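Local coordinates for protein 5-formaminoimidazole-4-carboxamide-1-(Beta)-D-ribofuranosyl 5'-monophosphate synthetase (PDB 2PBZ) that binds ATP and probably acts as a metal-dependent carbon-nitrogen ligase of the PurP type, making a formamido intermediate in purine (IMP) biosynthesis, at residues F25-P37 / V45-N59. Sequence-based numbering, arbitrary orientation.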
ATOM      1  N   PHE A  25      23.091 -16.428  -0.745  1.00 51.20           N
ATOM      2  CA  PHE A  25      23.955 -16.387   0.430  1.00 51.12           C
ATOM      3  C   PHE A  25      23.420 -17.240   1.553  1.00 50.84           C
ATOM      4  O   PHE A  25      22.247 -17.605   1.565  1.00 50.56           O
ATOM      5  CB  PHE A  25      24.111 -14.962   0.941  1.00 51.94           C
ATOM      6  CG  PHE A  25      25.003 -14.123   0.098  1.00 52.66           C
ATOM      7  CD1 PHE A  25      24.478 -13.102  -0.692  1.00 53.59           C
ATOM      8  CD2 PHE A  25      26.375 -14.377   0.066  1.00 53.26           C
ATOM      9  CE1 PHE A  25      25.311 -12.337  -1.515  1.00 54.97           C
ATOM     10  CE2 PHE A  25      27.223 -13.628  -0.746  1.00 55.17           C
ATOM     11  CZ  PHE A  25      26.694 -12.600  -1.544  1.00 56.53           C
ATOM     12  N   LYS A  26      24.289 -17.553   2.503  1.00 51.25           N
ATOM     13  CA  LYS A  26      23.903 -18.356   3.650  1.00 51.55           C
ATOM     14  C   LYS A  26      23.432 -17.368   4.696  1.00 50.88           C
ATOM     15  O   LYS A  26      23.869 -16.226   4.703  1.00 51.87           O
ATOM     16  CB  LYS A  26      25.097 -19.166   4.167  1.00 53.29           C
ATOM     17  CG  LYS A  26      24.777 -20.628   4.406  1.00 54.59           C
ATOM     18  CD  LYS A  26      24.304 -21.280   3.123  1.00 56.30           C
ATOM     19  CE  LYS A  26      23.869 -22.724   3.334  1.00 55.60           C
ATOM     20  NZ  LYS A  26      23.280 -23.323   2.085  1.00 56.03           N
ATOM     21  N   THR A  27      22.571 -17.823   5.595  1.00 49.65           N
ATOM     22  CA  THR A  27      21.974 -16.961   6.608  1.00 46.64           C
ATOM     23  C   THR A  27      22.249 -17.290   8.073  1.00 43.90           C
ATOM     24  O   THR A  27      22.196 -18.452   8.474  1.00 44.45           O
ATOM     25  CB  THR A  27      20.439 -16.936   6.381  1.00 46.47           C
ATOM     26  OG1 THR A  27      20.146 -16.140   5.227  1.00 46.89           O
ATOM     27  CG2 THR A  27      19.708 -16.401   7.578  1.00 47.66           C
ATOM     28  N   ARG A  28      22.528 -16.248   8.861  1.00 41.42           N
ATOM     29  CA  ARG A  28      22.751 -16.372  10.300  1.00 39.73           C
ATOM     30  C   ARG A  28      22.073 -15.236  11.051  1.00 39.58           C
ATOM     31  O   ARG A  28      22.356 -14.065  10.812  1.00 39.82           O
ATOM     32  CB  ARG A  28      24.226 -16.352  10.660  1.00 40.21           C
ATOM     33  CG  ARG A  28      24.465 -16.188  12.159  1.00 40.74           C
ATOM     34  CD  ARG A  28      25.933 -16.124  12.481  1.00 44.61           C
ATOM     35  NE  ARG A  28      26.624 -17.345  12.088  1.00 48.07           N
ATOM     36  CZ  ARG A  28      27.921 -17.407  11.805  1.00 50.01           C
ATOM     37  NH1 ARG A  28      28.656 -16.306  11.875  1.00 49.83           N
ATOM     38  NH2 ARG A  28      28.478 -18.556  11.442  1.00 51.45           N
ATOM     39  N   LEU A  29      21.199 -15.587  11.987  1.00 38.56           N
ATOM     40  CA  LEU A  29      20.480 -14.594  12.759  1.00 37.96           C
ATOM     41  C   LEU A  29      20.765 -14.689  14.247  1.00 38.31           C
ATOM     42  O   LEU A  29      20.713 -15.769  14.813  1.00 39.17           O
ATOM     43  CB  LEU A  29      18.976 -14.759  12.529  1.00 38.31           C
ATOM     44  CG  LEU A  29      18.058 -13.755  13.224  1.00 37.42           C
ATOM     45  CD1 LEU A  29      18.230 -12.401  12.567  1.00 38.54           C
ATOM     46  CD2 LEU A  29      16.618 -14.209  13.143  1.00 37.08           C
ATOM     47  N   TYR A  30      21.073 -13.555  14.868  1.00 39.01           N
ATOM     48  CA  TYR A  30      21.317 -13.494  16.304  1.00 39.73           C
ATOM     49  C   TYR A  30      19.991 -13.035  16.895  1.00 40.82           C
ATOM     50  O   TYR A  30      19.522 -11.949  16.578  1.00 40.54           O
ATOM     51  CB  TYR A  30      22.377 -12.453  16.639  1.00 39.67           C
ATOM     52  CG  TYR A  30      23.793 -12.829  16.306  1.00 37.50           C
ATOM     53  CD1 TYR A  30      24.174 -13.102  15.001  1.00 36.74           C
ATOM     54  CD2 TYR A  30      24.762 -12.871  17.298  1.00 37.58           C
ATOM     55  CE1 TYR A  30      25.499 -13.405  14.686  1.00 39.34           C
ATOM     56  CE2 TYR A  30      26.092 -13.173  17.000  1.00 39.50           C
ATOM     57  CZ  TYR A  30      26.455 -13.434  15.691  1.00 39.80           C
ATOM     58  OH  TYR A  30      27.769 -13.673  15.380  1.00 41.56           O
ATOM     59  N   VAL A  31      19.391 -13.853  17.755  1.00 41.48           N
ATOM     60  CA  VAL A  31      18.096 -13.532  18.338  1.00 41.24           C
ATOM     61  C   VAL A  31      18.055 -13.871  19.825  1.00 41.51           C
ATOM     62  O   VAL A  31      18.809 -14.716  20.298  1.00 42.15           O
ATOM     63  CB  VAL A  31      16.979 -14.324  17.607  1.00 40.66           C
ATOM     64  CG1 VAL A  31      17.123 -15.808  17.913  1.00 41.85           C
ATOM     65  CG2 VAL A  31      15.604 -13.834  18.021  1.00 41.30           C
ATOM     66  N   SER A  32      17.162 -13.217  20.563  1.00 42.65           N
ATOM     67  CA  SER A  32      17.034 -13.478  21.988  1.00 43.64           C
ATOM     68  C   SER A  32      16.072 -14.637  22.233  1.00 45.24           C
ATOM     69  O   SER A  32      15.293 -15.019  21.356  1.00 44.22           O
ATOM     70  CB  SER A  32      16.542 -12.235  22.725  1.00 42.64           C
ATOM     71  OG  SER A  32      15.243 -11.867  22.318  1.00 44.04           O
ATOM     72  N   PRO A  33      16.119 -15.218  23.437  1.00 46.70           N
ATOM     73  CA  PRO A  33      15.226 -16.336  23.733  1.00 46.75           C
ATOM     74  C   PRO A  33      13.742 -16.006  23.575  1.00 47.02           C
ATOM     75  O   PRO A  33      12.983 -16.807  23.037  1.00 47.51           O
ATOM     76  CB  PRO A  33      15.614 -16.720  25.157  1.00 46.59           C
ATOM     77  CG  PRO A  33      16.106 -15.420  25.732  1.00 49.00           C
ATOM     78  CD  PRO A  33      16.935 -14.866  24.608  1.00 47.31           C
ATOM     79  N   LYS A  34      13.336 -14.819  24.013  1.00 47.48           N
ATOM     80  CA  LYS A  34      11.934 -14.423  23.911  1.00 46.56           C
ATOM     81  C   LYS A  34      11.425 -14.292  22.476  1.00 46.49           C
ATOM     82  O   LYS A  34      10.283 -14.648  22.189  1.00 46.83           O
ATOM     83  CB  LYS A  34      11.688 -13.105  24.650  1.00 47.22           C
ATOM     84  CG  LYS A  34      10.216 -12.750  24.753  1.00 49.52           C
ATOM     85  CD  LYS A  34       9.996 -11.398  25.433  1.00 54.07           C
ATOM     86  CE  LYS A  34       8.503 -11.046  25.489  1.00 56.56           C
ATOM     87  NZ  LYS A  34       8.193  -9.883  26.386  1.00 57.97           N
ATOM     88  N   ARG A  35      12.275 -13.801  21.576  1.00 44.60           N
ATOM     89  CA  ARG A  35      11.876 -13.615  20.187  1.00 42.22           C
ATOM     90  C   ARG A  35      12.177 -14.773  19.242  1.00 41.51           C
ATOM     91  O   ARG A  35      11.667 -14.791  18.132  1.00 39.68           O
ATOM     92  CB  ARG A  35      12.521 -12.344  19.624  1.00 43.30           C
ATOM     93  CG  ARG A  35      11.889 -11.029  20.064  1.00 45.67           C
ATOM     94  CD  ARG A  35      12.651  -9.825  19.483  1.00 48.11           C
ATOM     95  NE  ARG A  35      11.915  -8.557  19.583  1.00 51.56           N
ATOM     96  CZ  ARG A  35      11.314  -8.099  20.691  1.00 54.38           C
ATOM     97  NH1 ARG A  35      11.340  -8.807  21.826  1.00 54.13           N
ATOM     98  NH2 ARG A  35      10.698  -6.919  20.678  1.00 55.39           N
ATOM     99  N   ARG A  36      12.979 -15.747  19.666  1.00 40.67           N
ATOM    100  CA  ARG A  36      13.323 -16.842  18.765  1.00 40.22           C
ATOM    101  C   ARG A  36      12.228 -17.793  18.283  1.00 39.41           C
ATOM    102  O   ARG A  36      12.350 -18.361  17.205  1.00 39.41           O
ATOM    103  CB  ARG A  36      14.465 -17.686  19.328  1.00 42.01           C
ATOM    104  CG  ARG A  36      14.114 -18.568  20.488  1.00 44.28           C
ATOM    105  CD  ARG A  36      15.023 -19.801  20.521  1.00 46.41           C
ATOM    106  NE  ARG A  36      14.511 -20.884  19.690  1.00 48.88           N
ATOM    107  CZ  ARG A  36      13.346 -21.499  19.890  1.00 50.68           C
ATOM    108  NH1 ARG A  36      12.555 -21.150  20.903  1.00 50.83           N
ATOM    109  NH2 ARG A  36      12.961 -22.466  19.065  1.00 51.22           N
ATOM    110  N   PRO A  37      11.163 -18.000  19.070  1.00 38.29           N
ATOM    111  CA  PRO A  37      10.125 -18.919  18.579  1.00 36.94           C
ATOM    112  C   PRO A  37       9.674 -18.530  17.168  1.00 36.88           C
ATOM    113  O   PRO A  37       9.655 -19.342  16.245  1.00 35.43           O
ATOM    114  CB  PRO A  37       9.011 -18.751  19.607  1.00 37.64           C
ATOM    115  CG  PRO A  37       9.766 -18.447  20.864  1.00 37.07           C
ATOM    116  CD  PRO A  37      10.839 -17.490  20.413  1.00 37.44           C
ATOM    117  N   VAL A  45      16.230 -18.658   7.727  1.00 46.01           N
ATOM    118  CA  VAL A  45      17.379 -18.638   8.621  1.00 46.09           C
ATOM    119  C   VAL A  45      18.097 -19.989   8.668  1.00 47.62           C
ATOM    120  O   VAL A  45      17.482 -21.025   8.949  1.00 48.50           O
ATOM    121  CB  VAL A  45      16.975 -18.263  10.060  1.00 45.37           C
ATOM    122  CG1 VAL A  45      18.210 -18.023  10.903  1.00 42.78           C
ATOM    123  CG2 VAL A  45      16.081 -17.059  10.050  1.00 46.16           C
ATOM    124  N   ASP A  46      19.399 -19.973   8.395  1.00 48.55           N
ATOM    125  CA  ASP A  46      20.186 -21.191   8.429  1.00 50.54           C
ATOM    126  C   ASP A  46      20.797 -21.381   9.817  1.00 51.91           C
ATOM    127  O   ASP A  46      20.483 -22.347  10.512  1.00 55.49           O
ATOM    128  CB  ASP A  46      21.267 -21.151   7.344  1.00 49.96           C
ATOM    129  CG  ASP A  46      20.683 -20.925   5.946  1.00 51.03           C
ATOM    130  OD1 ASP A  46      19.537 -21.348   5.695  1.00 50.11           O
ATOM    131  OD2 ASP A  46      21.369 -20.328   5.087  1.00 51.19           O
ATOM    132  N   ASP A  47      21.654 -20.463  10.234  1.00 51.63           N
ATOM    133  CA  ASP A  47      22.261 -20.559  11.559  1.00 51.31           C
ATOM    134  C   ASP A  47      21.581 -19.576  12.495  1.00 50.18           C
ATOM    135  O   ASP A  47      21.594 -18.392  12.246  1.00 52.33           O
ATOM    136  CB  ASP A  47      23.765 -20.262  11.474  1.00 53.33           C
ATOM    137  CG  ASP A  47      24.461 -20.330  12.830  1.00 55.53           C
ATOM    138  OD1 ASP A  47      23.904 -20.952  13.761  1.00 57.90           O
ATOM    139  OD2 ASP A  47      25.579 -19.778  12.963  1.00 55.48           O
ATOM    140  N   LEU A  48      20.986 -20.073  13.572  1.00 48.92           N
ATOM    141  CA  LEU A  48      20.293 -19.218  14.525  1.00 47.14           C
ATOM    142  C   LEU A  48      21.017 -19.157  15.862  1.00 45.74           C
ATOM    143  O   LEU A  48      20.968 -20.092  16.653  1.00 46.99           O
ATOM    144  CB  LEU A  48      18.860 -19.714  14.743  1.00 47.59           C
ATOM    145  CG  LEU A  48      17.947 -18.835  15.595  1.00 48.23           C
ATOM    146  CD1 LEU A  48      17.681 -17.495  14.890  1.00 49.24           C
ATOM    147  CD2 LEU A  48      16.645 -19.579  15.837  1.00 49.11           C
ATOM    148  N   VAL A  49      21.675 -18.033  16.111  1.00 44.01           N
ATOM    149  CA  VAL A  49      22.437 -17.814  17.331  1.00 41.68           C
ATOM    150  C   VAL A  49      21.614 -17.132  18.412  1.00 41.84           C
ATOM    151  O   VAL A  49      21.452 -15.919  18.399  1.00 43.02           O
ATOM    152  CB  VAL A  49      23.675 -16.937  17.035  1.00 39.45           C
ATOM    153  CG1 VAL A  49      24.556 -16.854  18.256  1.00 37.29           C
ATOM    154  CG2 VAL A  49      24.429 -17.494  15.851  1.00 38.83           C
ATOM    155  N   VAL A  50      21.105 -17.909  19.359  1.00 42.77           N
ATOM    156  CA  VAL A  50      20.309 -17.342  20.447  1.00 42.90           C
ATOM    157  C   VAL A  50      21.222 -16.731  21.494  1.00 43.31           C
ATOM    158  O   VAL A  50      22.269 -17.296  21.788  1.00 43.89           O
ATOM    159  CB  VAL A  50      19.464 -18.410  21.138  1.00 41.49           C
ATOM    160  CG1 VAL A  50      18.522 -17.762  22.125  1.00 41.47           C
ATOM    161  CG2 VAL A  50      18.711 -19.218  20.104  1.00 40.99           C
ATOM    162  N   ALA A  51      20.821 -15.595  22.060  1.00 44.10           N
ATOM    163  CA  ALA A  51      21.622 -14.922  23.074  1.00 46.44           C
ATOM    164  C   ALA A  51      20.850 -13.881  23.884  1.00 48.62           C
ATOM    165  O   ALA A  51      19.949 -13.231  23.370  1.00 49.65           O
ATOM    166  CB  ALA A  51      22.830 -14.269  22.422  1.00 45.17           C
ATOM    167  N   GLU A  52      21.213 -13.726  25.152  1.00 51.01           N
ATOM    168  CA  GLU A  52      20.569 -12.741  26.013  1.00 54.80           C
ATOM    169  C   GLU A  52      20.892 -11.341  25.471  1.00 56.12           C
ATOM    170  O   GLU A  52      20.009 -10.493  25.340  1.00 56.45           O
ATOM    171  CB  GLU A  52      21.095 -12.854  27.451  1.00 56.83           C
ATOM    172  CG  GLU A  52      21.001 -14.244  28.097  1.00 60.82           C
ATOM    173  CD  GLU A  52      19.559 -14.770  28.233  1.00 63.49           C
ATOM    174  OE1 GLU A  52      18.611 -13.941  28.364  1.00 65.38           O
ATOM    175  OE2 GLU A  52      19.377 -16.016  28.222  1.00 63.08           O
ATOM    176  N   GLU A  53      22.170 -11.123  25.163  1.00 57.33           N
ATOM    177  CA  GLU A  53      22.676  -9.856  24.638  1.00 58.73           C
ATOM    178  C   GLU A  53      23.207 -10.098  23.225  1.00 57.75           C
ATOM    179  O   GLU A  53      23.657 -11.201  22.918  1.00 56.88           O
ATOM    180  CB  GLU A  53      23.826  -9.336  25.521  1.00 61.97           C
ATOM    181  CG  GLU A  53      23.433  -8.923  26.934  1.00 67.39           C
ATOM    182  CD  GLU A  53      22.601  -7.636  26.966  1.00 71.55           C
ATOM    183  OE1 GLU A  53      23.088  -6.588  26.450  1.00 73.05           O
ATOM    184  OE2 GLU A  53      21.461  -7.676  27.515  1.00 72.31           O
HETATM  185  N   MSE A  54      23.170  -9.060  22.386  1.00 57.49           N
HETATM  186  CA  MSE A  54      23.643  -9.144  20.997  1.00 57.71           C
HETATM  187  C   MSE A  54      25.097  -8.699  20.853  1.00 57.03           C
HETATM  188  O   MSE A  54      25.641  -8.663  19.749  1.00 56.24           O
HETATM  189  CB  MSE A  54      22.791  -8.256  20.090  1.00 58.11           C
HETATM  190  CG  MSE A  54      21.297  -8.379  20.285  1.00 58.92           C
HETATM  191 SE   MSE A  54      20.566 -10.107  19.793  1.00 62.59          SE
HETATM  192  CE  MSE A  54      20.776 -10.006  17.879  1.00 61.26           C
ATOM    193  N   THR A  55      25.716  -8.362  21.976  1.00 56.96           N
ATOM    194  CA  THR A  55      27.086  -7.884  21.985  1.00 57.09           C
ATOM    195  C   THR A  55      28.109  -8.860  21.404  1.00 57.07           C
ATOM    196  O   THR A  55      29.301  -8.584  21.430  1.00 58.32           O
ATOM    197  CB  THR A  55      27.493  -7.510  23.416  1.00 57.03           C
ATOM    198  OG1 THR A  55      27.468  -8.677  24.240  1.00 58.46           O
ATOM    199  CG2 THR A  55      26.502  -6.504  24.001  1.00 58.23           C
ATOM    200  N   SER A  56      27.661  -9.989  20.872  1.00 56.58           N
ATOM    201  CA  SER A  56      28.578 -10.967  20.296  1.00 56.01           C
ATOM    202  C   SER A  56      29.044 -10.556  18.898  1.00 55.93           C
ATOM    203  O   SER A  56      29.206 -11.398  18.027  1.00 54.95           O
ATOM    204  CB  SER A  56      27.895 -12.337  20.225  1.00 56.62           C
ATOM    205  OG  SER A  56      26.986 -12.481  21.299  1.00 57.96           O
ATOM    206  N   ILE A  57      29.256  -9.257  18.698  1.00 57.75           N
ATOM    207  CA  ILE A  57      29.718  -8.710  17.410  1.00 58.04           C
ATOM    208  C   ILE A  57      31.179  -9.028  17.043  1.00 58.49           C
ATOM    209  O   ILE A  57      31.955  -8.138  16.649  1.00 57.59           O
ATOM    210  CB  ILE A  57      29.559  -7.184  17.351  1.00 59.00           C
ATOM    211  CG1 ILE A  57      30.202  -6.523  18.582  1.00 56.08           C
ATOM    212  CG2 ILE A  57      28.076  -6.842  17.212  1.00 62.25           C
ATOM    213  CD1 ILE A  57      30.232  -5.007  18.505  1.00 53.95           C
ATOM    214  N   LEU A  58      31.537 -10.301  17.193  1.00 57.84           N
ATOM    215  CA  LEU A  58      32.855 -10.782  16.840  1.00 57.83           C
ATOM    216  C   LEU A  58      32.565 -11.703  15.669  1.00 57.73           C
ATOM    217  O   LEU A  58      33.431 -12.421  15.191  1.00 59.12           O
ATOM    218  CB  LEU A  58      33.473 -11.559  18.002  1.00 57.57           C
ATOM    219  CG  LEU A  58      33.625 -10.741  19.289  1.00 58.83           C
ATOM    220  CD1 LEU A  58      33.770 -11.671  20.474  1.00 59.73           C
ATOM    221  CD2 LEU A  58      34.820  -9.801  19.171  1.00 59.44           C
ATOM    222  N   ASN A  59      31.321 -11.657  15.212  1.00 57.56           N
ATOM    223  CA  ASN A  59      30.871 -12.483  14.100  1.00 58.38           C
ATOM    224  C   ASN A  59      31.892 -12.467  12.988  1.00 58.53           C
ATOM    225  O   ASN A  59      31.992 -11.503  12.252  1.00 60.99           O
ATOM    226  CB  ASN A  59      29.522 -11.984  13.578  1.00 56.75           C
ATOM    227  CG  ASN A  59      28.994 -12.837  12.442  1.00 56.43           C
ATOM    228  OD1 ASN A  59      29.320 -12.606  11.285  1.00 56.00           O
ATOM    229  ND2 ASN A  59      28.194 -13.847  12.772  1.00 56.15           N
TER
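Arg-28 and Asp-47, Leu-29 and Leu-48, Tyr-30 and Val-49, and Val-31 and Val-50 pair in register between parallel strands 27-31 and 47-50, connected through helix 36-40 in a beta-alpha-beta unit, consistent with a Rossmann-like fold. A ladder of backbone hydrogen bonds runs from the Asp-47 N to Thr-27 O pair (2.7 Å) to that of Ala-51 N with Val-31 O.

On one face, Arg-28 and Asp-47 extend side by side. Arg-28 NE makes a salt bridge to the anti side of Asp-47 OD2 (2.8 Å, N-H...O 144°); with the planes 90° apart, this is one bond, not a flat two-bond pair. A long cationic chain suits this partly exposed place, since its NH1 also reaches the carboxylate of Asp-61. A leucine in place of Arg-28 would probably leave Asp-47 and Asp-61 without their shared counter-charge. Next along, Val-49 lays its CB over the Tyr-30 ring, 4.2 Å from the centroid, a CH-pi contact; CG of Tyr-30 turned beside its own backbone N (chi1 -74°) brings the flat ring alongside the branched valine.

Leucine and valine suit the opposite face, where helices 13-22 and 36-40 pack: Leu-48 CD1 touches both Leu-29 CB (3.8 Å) and Val-31 CG1 (3.5 Å). Strand 5-8 flanks 27-31, the central strand of this chain's three-stranded parallel sheet. Where 27-31 begins, short Asp-46 suits the strand's first N-H: its OD2 accepts a hydrogen bond from Thr-27 N (2.8 Å), arriving from above the carboxylate plane.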